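Local coordinates for protein probable 3-hydroxybutyryl-CoA dehydrogenase (Escherichia coli, PDB 3MOG) that catalyses the NAD-dependent oxidation of 3-hydroxyadipyl-CoA to 3-oxoadipyl-CoA in the breakdown of phenylacetate, at residues R392-Q406 with Y452-R466. Numbering follows the deposited sequence.
Sequences RTVAMIINEALDALQ and YGEERYRPCSLLRQR
The Arg392 guanidinium presents its edge to two tyrosine hydroxyls. Arg392 NH1 gives a nearly straight, in-plane hydrogen bond to Tyr452 OH (2.8 Å, 171°). Arg392 NH2 bonds Tyr457 OH at 2.7 Å, slightly tilted from the plane, with ring and guanidinium almost perpendicular. Arg456 CG lies over one face of the Tyr457 ring. Met396 CE sits over one face of the Arg456 guanidinium, toward its rim; that guanidinium is salt-bridged to Glu201. Cys460 CB lies over a face of the Arg458 guanidinium, and Asn399 ND2 is at its edge. The extended Arg392 chain, CG anti to the backbone N (chi1 177°), reaches both hydroxyls. With an alanine here, both would probably lose their shared donor and Glu201 one of its two arginines. Met396 SD meets Tyr457 CD1 obliquely at 3.6 Å, a Met-aromatic contact. Asn399 ND2 donates to Arg458 O (2.7 Å), and Asn399 OD1 accepts from Cys460 N on a lone pair (3.0 Å). Leu402 sets CB on Cys460 SG, CD1 on Leu463 CB and CD2 on Leu462 CD2. Gln406 NE2 donates to Ser461 OG, which also bonds His451 of the second subunit. Helix 461-466 crosses helix 392-406 at 99° in the second C-terminal-type domain; helix 196-207 of the first flanks the tyrosine end.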
loop_
_atom_site.group_PDB
_atom_site.type_symbol
_atom_site.label_atom_id
_atom_site.label_comp_id
_atom_site.label_asym_id
_atom_site.label_seq_id
_atom_site.Cartn_x
_atom_site.Cartn_y
_atom_site.Cartn_z
ATOM N N ARG C 392 5.596 -19.499 13.241
ATOM C CA ARG C 392 5.417 -18.278 12.449
ATOM C C ARG C 392 4.085 -18.297 11.691
ATOM O O ARG C 392 3.363 -17.287 11.672
ATOM C CB ARG C 392 6.602 -18.106 11.486
ATOM C CG ARG C 392 6.506 -16.910 10.565
ATOM C CD ARG C 392 7.861 -16.464 10.146
ATOM N NE ARG C 392 7.783 -15.419 9.126
ATOM C CZ ARG C 392 8.831 -14.741 8.675
ATOM N NH1 ARG C 392 10.031 -15.000 9.184
ATOM N NH2 ARG C 392 8.681 -13.804 7.724
ATOM N N THR C 393 3.753 -19.462 11.115
ATOM C CA THR C 393 2.538 -19.646 10.305
ATOM C C THR C 393 1.278 -19.680 11.172
ATOM O O THR C 393 0.248 -19.086 10.817
ATOM C CB THR C 393 2.609 -20.947 9.457
ATOM O OG1 THR C 393 3.738 -20.886 8.567
ATOM C CG2 THR C 393 1.346 -21.149 8.638
ATOM N N VAL C 394 1.357 -20.376 12.307
ATOM C CA VAL C 394 0.180 -20.539 13.161
ATOM C C VAL C 394 -0.155 -19.219 13.866
ATOM O O VAL C 394 -1.308 -18.823 13.874
ATOM C CB VAL C 394 0.311 -21.733 14.128
ATOM C CG1 VAL C 394 -0.889 -21.803 15.044
ATOM C CG2 VAL C 394 0.448 -23.064 13.346
ATOM N N ALA C 395 0.864 -18.522 14.387
ATOM C CA ALA C 395 0.718 -17.142 14.898
ATOM C C ALA C 395 -0.007 -16.207 13.943
ATOM O O ALA C 395 -0.950 -15.513 14.345
ATOM C CB ALA C 395 2.090 -16.535 15.298
ATOM N N MET C 396 0.407 -16.200 12.679
ATOM C CA MET C 396 -0.241 -15.332 11.673
ATOM C C MET C 396 -1.671 -15.747 11.320
ATOM O O MET C 396 -2.519 -14.882 11.120
ATOM C CB MET C 396 0.620 -15.204 10.431
ATOM C CG MET C 396 1.851 -14.323 10.659
ATOM S SD MET C 396 1.486 -12.565 10.748
ATOM C CE MET C 396 1.191 -12.337 9.005
ATOM N N ILE C 397 -1.940 -17.056 11.273
ATOM C CA ILE C 397 -3.304 -17.573 11.113
ATOM C C ILE C 397 -4.203 -17.065 12.255
ATOM O O ILE C 397 -5.307 -16.559 12.016
ATOM C CB ILE C 397 -3.328 -19.140 11.075
ATOM C CG1 ILE C 397 -2.755 -19.668 9.764
ATOM C CG2 ILE C 397 -4.742 -19.691 11.226
ATOM C CD1 ILE C 397 -2.452 -21.162 9.783
ATOM N N ILE C 398 -3.704 -17.186 13.484
ATOM C CA ILE C 398 -4.433 -16.766 14.695
ATOM C C ILE C 398 -4.678 -15.242 14.757
ATOM O O ILE C 398 -5.760 -14.774 15.122
ATOM C CB ILE C 398 -3.669 -17.254 15.938
ATOM C CG1 ILE C 398 -3.688 -18.788 16.003
ATOM C CG2 ILE C 398 -4.201 -16.628 17.225
ATOM C CD1 ILE C 398 -2.727 -19.340 17.053
ATOM N N ASN C 399 -3.660 -14.484 14.385
ATOM C CA ASN C 399 -3.723 -13.026 14.295
ATOM C C ASN C 399 -4.828 -12.550 13.347
ATOM O O ASN C 399 -5.635 -11.679 13.695
ATOM C CB ASN C 399 -2.371 -12.521 13.809
ATOM C CG ASN C 399 -2.091 -11.100 14.225
ATOM O OD1 ASN C 399 -2.513 -10.654 15.288
ATOM N ND2 ASN C 399 -1.330 -10.388 13.396
ATOM N N GLU C 400 -4.863 -13.153 12.164
ATOM C CA GLU C 400 -5.923 -12.940 11.172
ATOM C C GLU C 400 -7.330 -13.339 11.652
ATOM O O GLU C 400 -8.300 -12.622 11.394
ATOM C CB GLU C 400 -5.558 -13.661 9.867
ATOM C CG GLU C 400 -6.286 -13.105 8.654
ATOM C CD GLU C 400 -6.079 -11.614 8.509
ATOM O OE1 GLU C 400 -7.066 -10.859 8.651
ATOM O OE2 GLU C 400 -4.925 -11.202 8.287
ATOM N N ALA C 401 -7.443 -14.458 12.368
ATOM C CA ALA C 401 -8.725 -14.855 12.984
ATOM C C ALA C 401 -9.205 -13.843 14.033
ATOM O O ALA C 401 -10.391 -13.512 14.106
ATOM C CB ALA C 401 -8.606 -16.223 13.618
ATOM N N LEU C 402 -8.265 -13.346 14.827
ATOM C CA LEU C 402 -8.542 -12.352 15.826
ATOM C C LEU C 402 -8.974 -11.030 15.199
ATOM O O LEU C 402 -9.866 -10.356 15.715
ATOM C CB LEU C 402 -7.302 -12.126 16.688
ATOM C CG LEU C 402 -6.969 -13.137 17.784
ATOM C CD1 LEU C 402 -5.566 -12.864 18.240
ATOM C CD2 LEU C 402 -7.938 -13.081 18.960
ATOM N N ASP C 403 -8.343 -10.651 14.090
ATOM C CA ASP C 403 -8.727 -9.412 13.414
ATOM C C ASP C 403 -10.141 -9.518 12.837
ATOM O O ASP C 403 -10.916 -8.559 12.887
ATOM C CB ASP C 403 -7.737 -9.050 12.317
ATOM C CG ASP C 403 -8.134 -7.784 11.579
ATOM O OD1 ASP C 403 -7.997 -6.693 12.165
ATOM O OD2 ASP C 403 -8.605 -7.881 10.424
ATOM N N ALA C 404 -10.473 -10.689 12.312
ATOM C CA ALA C 404 -11.802 -10.916 11.778
ATOM C C ALA C 404 -12.847 -10.825 12.892
ATOM O O ALA C 404 -13.921 -10.249 12.681
ATOM C CB ALA C 404 -11.873 -12.270 11.066
ATOM N N LEU C 405 -12.519 -11.368 14.070
ATOM C CA LEU C 405 -13.428 -11.336 15.236
ATOM C C LEU C 405 -13.625 -9.916 15.721
ATOM O O LEU C 405 -14.744 -9.500 15.987
ATOM C CB LEU C 405 -12.912 -12.222 16.372
ATOM C CG LEU C 405 -13.666 -12.229 17.711
ATOM C CD1 LEU C 405 -15.133 -12.637 17.536
ATOM C CD2 LEU C 405 -12.960 -13.162 18.707
ATOM N N GLN C 406 -12.531 -9.165 15.781
ATOM C CA GLN C 406 -12.563 -7.775 16.207
ATOM C C GLN C 406 -13.382 -6.877 15.275
ATOM O O GLN C 406 -14.074 -5.958 15.728
ATOM C CB GLN C 406 -11.141 -7.237 16.338
ATOM C CG GLN C 406 -11.079 -5.962 17.149
ATOM C CD GLN C 406 -9.672 -5.578 17.534
ATOM O OE1 GLN C 406 -8.708 -5.896 16.831
ATOM N NE2 GLN C 406 -9.545 -4.892 18.667
ATOM N N TYR C 452 11.566 -7.589 10.929
ATOM C CA TYR C 452 11.248 -7.225 9.554
ATOM C C TYR C 452 10.820 -5.772 9.350
ATOM O O TYR C 452 10.913 -5.275 8.238
ATOM C CB TYR C 452 10.186 -8.164 8.992
ATOM C CG TYR C 452 10.698 -9.557 8.833
ATOM C CD1 TYR C 452 11.594 -9.872 7.809
ATOM C CD2 TYR C 452 10.313 -10.565 9.724
ATOM C CE1 TYR C 452 12.095 -11.141 7.675
ATOM C CE2 TYR C 452 10.796 -11.845 9.596
ATOM C CZ TYR C 452 11.690 -12.130 8.574
ATOM O OH TYR C 452 12.155 -13.411 8.432
ATOM N N GLY C 453 10.347 -5.112 10.409
ATOM C CA GLY C 453 9.844 -3.723 10.328
ATOM C C GLY C 453 8.649 -3.610 9.398
ATOM O O GLY C 453 8.447 -2.590 8.741
ATOM N N GLU C 454 7.873 -4.684 9.328
ATOM C CA GLU C 454 6.738 -4.763 8.431
ATOM C C GLU C 454 5.449 -4.695 9.221
ATOM O O GLU C 454 5.295 -5.366 10.236
ATOM C CB GLU C 454 6.764 -6.067 7.642
ATOM C CG GLU C 454 7.839 -6.114 6.555
ATOM C CD GLU C 454 7.939 -7.480 5.914
ATOM O OE1 GLU C 454 6.892 -8.070 5.567
ATOM O OE2 GLU C 454 9.069 -7.966 5.755
ATOM N N GLU C 455 4.542 -3.866 8.730
ATOM C CA GLU C 455 3.166 -3.777 9.196
ATOM C C GLU C 455 2.467 -5.136 9.096
ATOM O O GLU C 455 1.577 -5.426 9.850
ATOM C CB GLU C 455 2.446 -2.719 8.354
ATOM C CG GLU C 455 0.969 -2.663 8.503
ATOM C CD GLU C 455 0.396 -1.280 8.323
ATOM O OE1 GLU C 455 -0.839 -1.150 8.462
ATOM O OE2 GLU C 455 1.161 -0.329 8.064
ATOM N N ARG C 456 2.915 -5.983 8.180
ATOM C CA ARG C 456 2.417 -7.335 8.027
ATOM C C ARG C 456 2.443 -8.165 9.337
ATOM O O ARG C 456 1.539 -8.953 9.597
ATOM C CB ARG C 456 3.270 -8.010 6.943
ATOM C CG ARG C 456 2.941 -9.449 6.690
ATOM C CD ARG C 456 3.874 -10.064 5.677
ATOM N NE ARG C 456 3.689 -11.507 5.661
ATOM C CZ ARG C 456 2.732 -12.138 4.996
ATOM N NH1 ARG C 456 1.864 -11.457 4.261
ATOM N NH2 ARG C 456 2.644 -13.459 5.067
ATOM N N TYR C 457 3.476 -7.980 10.154
ATOM C CA TYR C 457 3.623 -8.763 11.371
ATOM C C TYR C 457 3.071 -8.071 12.628
ATOM O O TYR C 457 3.306 -8.549 13.732
ATOM C CB TYR C 457 5.077 -9.277 11.536
ATOM C CG TYR C 457 5.425 -10.205 10.419
ATOM C CD1 TYR C 457 4.912 -11.497 10.385
ATOM C CD2 TYR C 457 6.207 -9.775 9.345
ATOM C CE1 TYR C 457 5.180 -12.341 9.324
ATOM C CE2 TYR C 457 6.491 -10.615 8.290
ATOM C CZ TYR C 457 5.971 -11.890 8.275
ATOM O OH TYR C 457 6.245 -12.720 7.212
ATOM N N ARG C 458 2.322 -6.974 12.448
ATOM C CA ARG C 458 1.667 -6.310 13.574
ATOM C C ARG C 458 0.722 -7.261 14.325
ATOM O O ARG C 458 -0.098 -7.950 13.709
ATOM C CB ARG C 458 0.945 -5.018 13.142
ATOM C CG ARG C 458 -0.340 -5.182 12.285
ATOM C CD ARG C 458 -1.611 -5.198 13.123
ATOM N NE ARG C 458 -2.799 -5.492 12.325
ATOM C CZ ARG C 458 -3.199 -6.719 12.018
ATOM N NH1 ARG C 458 -2.492 -7.754 12.435
ATOM N NH2 ARG C 458 -4.288 -6.908 11.283
ATOM N N PRO C 459 0.868 -7.333 15.659
ATOM C CA PRO C 459 -0.147 -7.972 16.496
ATOM C C PRO C 459 -1.421 -7.140 16.401
ATOM O O PRO C 459 -1.350 -5.892 16.465
ATOM C CB PRO C 459 0.410 -7.800 17.900
ATOM C CG PRO C 459 1.872 -7.579 17.720
ATOM C CD PRO C 459 2.008 -6.839 16.454
ATOM N N CYS C 460 -2.570 -7.781 16.209
ATOM C CA CYS C 460 -3.792 -6.989 16.086
ATOM C C CYS C 460 -4.257 -6.525 17.469
ATOM O O CYS C 460 -3.837 -7.078 18.485
ATOM C CB CYS C 460 -4.895 -7.716 15.299
ATOM S SG CYS C 460 -5.712 -8.979 16.213
ATOM N N SER C 461 -5.119 -5.514 17.503
ATOM C CA SER C 461 -5.508 -4.886 18.766
ATOM C C SER C 461 -6.136 -5.892 19.764
ATOM O O SER C 461 -5.839 -5.842 20.968
ATOM C CB SER C 461 -6.378 -3.652 18.488
ATOM O OG SER C 461 -7.173 -3.301 19.605
ATOM N N LEU C 462 -6.920 -6.846 19.251
ATOM C CA LEU C 462 -7.533 -7.902 20.093
ATOM C C LEU C 462 -6.521 -8.907 20.654
ATOM O O LEU C 462 -6.731 -9.469 21.736
ATOM C CB LEU C 462 -8.664 -8.638 19.343
ATOM C CG LEU C 462 -9.514 -9.651 20.128
ATOM C CD1 LEU C 462 -10.222 -8.976 21.313
ATOM C CD2 LEU C 462 -10.528 -10.332 19.213
ATOM N N LEU C 463 -5.431 -9.144 19.924
ATOM C CA LEU C 463 -4.358 -9.966 20.455
ATOM C C LEU C 463 -3.723 -9.305 21.668
ATOM O O LEU C 463 -3.588 -9.966 22.707
ATOM C CB LEU C 463 -3.307 -10.340 19.398
ATOM C CG LEU C 463 -2.090 -11.183 19.817
ATOM C CD1 LEU C 463 -2.452 -12.531 20.423
ATOM C CD2 LEU C 463 -1.153 -11.396 18.640
ATOM N N ARG C 464 -3.362 -8.021 21.566
ATOM C CA ARG C 464 -2.825 -7.296 22.750
ATOM C C ARG C 464 -3.818 -7.354 23.908
ATOM O O ARG C 464 -3.430 -7.594 25.052
ATOM C CB ARG C 464 -2.477 -5.824 22.462
ATOM C CG ARG C 464 -1.537 -5.603 21.261
ATOM C CD ARG C 464 -0.965 -4.186 21.253
ATOM N NE ARG C 464 0.011 -4.021 20.184
ATOM C CZ ARG C 464 1.303 -4.323 20.273
ATOM N NH1 ARG C 464 1.823 -4.797 21.403
ATOM N NH2 ARG C 464 2.088 -4.125 19.226
ATOM N N GLN C 465 -5.093 -7.143 23.580
ATOM C CA GLN C 465 -6.195 -7.184 24.531
ATOM C C GLN C 465 -6.281 -8.540 25.224
ATOM O O GLN C 465 -6.456 -8.598 26.445
ATOM C CB GLN C 465 -7.507 -6.841 23.819
ATOM C CG GLN C 465 -8.793 -6.893 24.657
ATOM C CD GLN C 465 -10.018 -6.341 23.893
ATOM O OE1 GLN C 465 -11.155 -6.805 24.086
ATOM N NE2 GLN C 465 -9.781 -5.354 23.015
ATOM N N ARG C 466 -6.131 -9.620 24.460
ATOM C CA ARG C 466 -6.202 -10.959 25.052
ATOM C C ARG C 466 -4.951 -11.371 25.827
ATOM O O ARG C 466 -5.047 -12.141 26.788
ATOM C CB ARG C 466 -6.598 -12.018 24.024
ATOM C CG ARG C 466 -8.074 -11.939 23.679
ATOM C CD ARG C 466 -8.561 -13.217 23.059
ATOM N NE ARG C 466 -9.987 -13.127 22.804
ATOM C CZ ARG C 466 -10.723 -14.050 22.194
ATOM N NH1 ARG C 466 -10.179 -15.174 21.739
ATOM N NH2 ARG C 466 -12.020 -13.832 22.033
#